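Local coordinates for uncharacterized protein (Pseudomonas aeruginosa, PDB 4E72), which is of unknown function but belongs to the DUF3298 family and is probably an exported protein, made with a signal sequence and perhaps lipid-modified, at residues Leu131-Met136 against Ala144-Ala149. Sequence-based numbering, arbitrary orientation.
Sequences LSLQDM and AFWKQA
Leu-133 reaches across to Phe-145 and Trp-146 with the two branches of its fork, an example of how a single aliphatic side chain can join a short helical turn to a long helix. Its CD1 methyl lies over one face of the Phe-145 ring, 4.0 Å from the centroid and 20° off the ring normal, in a CH-pi contact displaced toward the CE2–CZ rim. The other methyl, CD2, approaches the indole obliquely and comes within 3.6 Å of Trp-146 CZ2. With CG anti to the backbone N (chi1 -177°), Leu-133 extends far enough to bridge segments whose nearest CA atoms, those of Leu-133 and Phe-145, are still 9.8 Å apart. The two aromatic rings also pack on each other: Phe-145 CD2 sits above the centre of the indole, and Trp-146 CE2 lies in plane at the edge of the phenyl ring.

This apolar junction is tight but small, burying 122 Å² in all. The far side of the turn is polar and more open, with Ser-132 and Gln-134 exposed. There Ser-132 and Asp-135 form a capping box: Ser-132 N gives a nearly straight 3.1 Å bond to Asp-135 OD2, and Asp-135 N returns a weak one to Ser-132 OG.

Glu-142 accepts a hydrogen bond from Trp-146 NE1. The turn follows strand 129-130 at the margin of the mixed sheet, whereas helix 142-159 packs Phe-145 against Leu-189 and Ile-208 of the three-stranded sheet.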
loop_
_atom_site.group_PDB
_atom_site.type_symbol
_atom_site.label_atom_id
_atom_site.label_comp_id
_atom_site.label_asym_id
_atom_site.label_seq_id
_atom_site.Cartn_x
_atom_site.Cartn_y
_atom_site.Cartn_z
ATOM N N LEU A 131 -0.918 -5.856 -11.611
ATOM C CA LEU A 131 -1.977 -6.845 -11.401
ATOM C C LEU A 131 -2.997 -6.364 -10.366
ATOM O O LEU A 131 -2.637 -5.957 -9.258
ATOM C CB LEU A 131 -1.401 -8.191 -10.951
ATOM C CG LEU A 131 -0.246 -8.774 -11.767
ATOM C CD1 LEU A 131 0.436 -9.874 -11.002
ATOM C CD2 LEU A 131 -0.710 -9.265 -13.150
ATOM N N SER A 132 -4.268 -6.379 -10.758
ATOM C CA SER A 132 -5.418 -6.095 -9.900
ATOM C C SER A 132 -5.791 -7.433 -9.215
ATOM O O SER A 132 -5.245 -8.492 -9.595
ATOM C CB SER A 132 -6.572 -5.563 -10.750
ATOM O OG SER A 132 -6.907 -6.517 -11.752
ATOM N N LEU A 133 -6.699 -7.416 -8.231
ATOM C CA LEU A 133 -7.117 -8.670 -7.594
ATOM C C LEU A 133 -7.707 -9.601 -8.641
ATOM O O LEU A 133 -7.411 -10.798 -8.627
ATOM C CB LEU A 133 -8.110 -8.464 -6.427
ATOM C CG LEU A 133 -8.538 -9.751 -5.645
ATOM C CD1 LEU A 133 -7.318 -10.515 -5.040
ATOM C CD2 LEU A 133 -9.562 -9.423 -4.574
ATOM N N GLN A 134 -8.479 -9.034 -9.584
ATOM C CA GLN A 134 -9.120 -9.757 -10.683
ATOM C C GLN A 134 -8.069 -10.500 -11.538
ATOM O O GLN A 134 -8.257 -11.678 -11.848
ATOM C CB GLN A 134 -9.972 -8.787 -11.551
ATOM C CG GLN A 134 -10.742 -9.457 -12.706
ATOM C CD GLN A 134 -11.880 -10.332 -12.218
ATOM O OE1 GLN A 134 -12.975 -9.852 -11.885
ATOM N NE2 GLN A 134 -11.641 -11.639 -12.149
ATOM N N ASP A 135 -6.955 -9.831 -11.873
ATOM C CA ASP A 135 -5.860 -10.423 -12.656
ATOM C C ASP A 135 -5.116 -11.534 -11.894
ATOM O O ASP A 135 -4.471 -12.345 -12.534
ATOM C CB ASP A 135 -4.840 -9.347 -13.062
ATOM C CG ASP A 135 -5.387 -8.227 -13.919
ATOM O OD1 ASP A 135 -6.228 -8.515 -14.811
ATOM O OD2 ASP A 135 -4.957 -7.056 -13.719
HETATM N N MSE A 136 -5.194 -11.585 -10.559
HETATM C CA MSE A 136 -4.480 -12.617 -9.797
HETATM C C MSE A 136 -5.292 -13.897 -9.595
HETATM O O MSE A 136 -4.721 -14.921 -9.206
HETATM C CB MSE A 136 -4.062 -12.103 -8.415
HETATM C CG MSE A 136 -3.154 -10.878 -8.426
HETATM SE SE MSE A 136 -3.134 -10.177 -6.600
HETATM C CE MSE A 136 -2.527 -8.340 -6.930
ATOM N N ALA A 144 -14.432 -17.323 -3.084
ATOM C CA ALA A 144 -13.544 -18.304 -2.440
ATOM C C ALA A 144 -12.291 -17.628 -1.822
ATOM O O ALA A 144 -11.844 -18.041 -0.754
ATOM C CB ALA A 144 -13.124 -19.371 -3.440
ATOM N N PHE A 145 -11.748 -16.578 -2.475
ATOM C CA PHE A 145 -10.598 -15.830 -1.942
ATOM C C PHE A 145 -10.942 -15.137 -0.606
ATOM O O PHE A 145 -10.177 -15.244 0.362
ATOM C CB PHE A 145 -10.098 -14.790 -2.954
ATOM C CG PHE A 145 -8.953 -13.927 -2.462
ATOM C CD1 PHE A 145 -7.643 -14.394 -2.500
ATOM C CD2 PHE A 145 -9.186 -12.631 -1.994
ATOM C CE1 PHE A 145 -6.588 -13.587 -2.089
ATOM C CE2 PHE A 145 -8.135 -11.834 -1.567
ATOM C CZ PHE A 145 -6.840 -12.323 -1.602
ATOM N N TRP A 146 -12.097 -14.461 -0.537
ATOM C CA TRP A 146 -12.439 -13.746 0.688
ATOM C C TRP A 146 -12.841 -14.725 1.792
ATOM O O TRP A 146 -12.680 -14.384 2.963
ATOM C CB TRP A 146 -13.464 -12.629 0.450
ATOM C CG TRP A 146 -12.900 -11.536 -0.416
ATOM C CD1 TRP A 146 -13.181 -11.312 -1.731
ATOM C CD2 TRP A 146 -11.861 -10.601 -0.061
ATOM N NE1 TRP A 146 -12.434 -10.257 -2.202
ATOM C CE2 TRP A 146 -11.592 -9.823 -1.207
ATOM C CE3 TRP A 146 -11.146 -10.332 1.120
ATOM C CZ2 TRP A 146 -10.646 -8.790 -1.204
ATOM C CZ3 TRP A 146 -10.180 -9.346 1.108
ATOM C CH2 TRP A 146 -9.940 -8.578 -0.041
ATOM N N LYS A 147 -13.241 -15.965 1.432
ATOM C CA LYS A 147 -13.517 -17.018 2.417
ATOM C C LYS A 147 -12.223 -17.429 3.102
ATOM O O LYS A 147 -12.238 -17.624 4.312
ATOM C CB LYS A 147 -14.205 -18.245 1.790
ATOM C CG LYS A 147 -15.656 -17.984 1.385
ATOM C CD LYS A 147 -16.657 -18.068 2.534
ATOM C CE LYS A 147 -18.089 -17.995 2.037
ATOM N NZ LYS A 147 -18.501 -19.211 1.270
ATOM N N GLN A 148 -11.092 -17.493 2.349
ATOM C CA GLN A 148 -9.756 -17.798 2.887
ATOM C C GLN A 148 -9.206 -16.623 3.684
ATOM O O GLN A 148 -8.469 -16.823 4.648
ATOM C CB GLN A 148 -8.764 -18.196 1.777
ATOM C CG GLN A 148 -9.171 -19.454 0.987
ATOM C CD GLN A 148 -9.534 -20.619 1.874
ATOM O OE1 GLN A 148 -8.718 -21.098 2.661
ATOM N NE2 GLN A 148 -10.786 -21.063 1.804
ATOM N N ALA A 149 -9.572 -15.400 3.287
ATOM C CA ALA A 149 -9.212 -14.148 3.962
ATOM C C ALA A 149 -9.854 -14.123 5.349
ATOM O O ALA A 149 -9.209 -13.697 6.302
ATOM C CB ALA A 149 -9.681 -12.959 3.135
#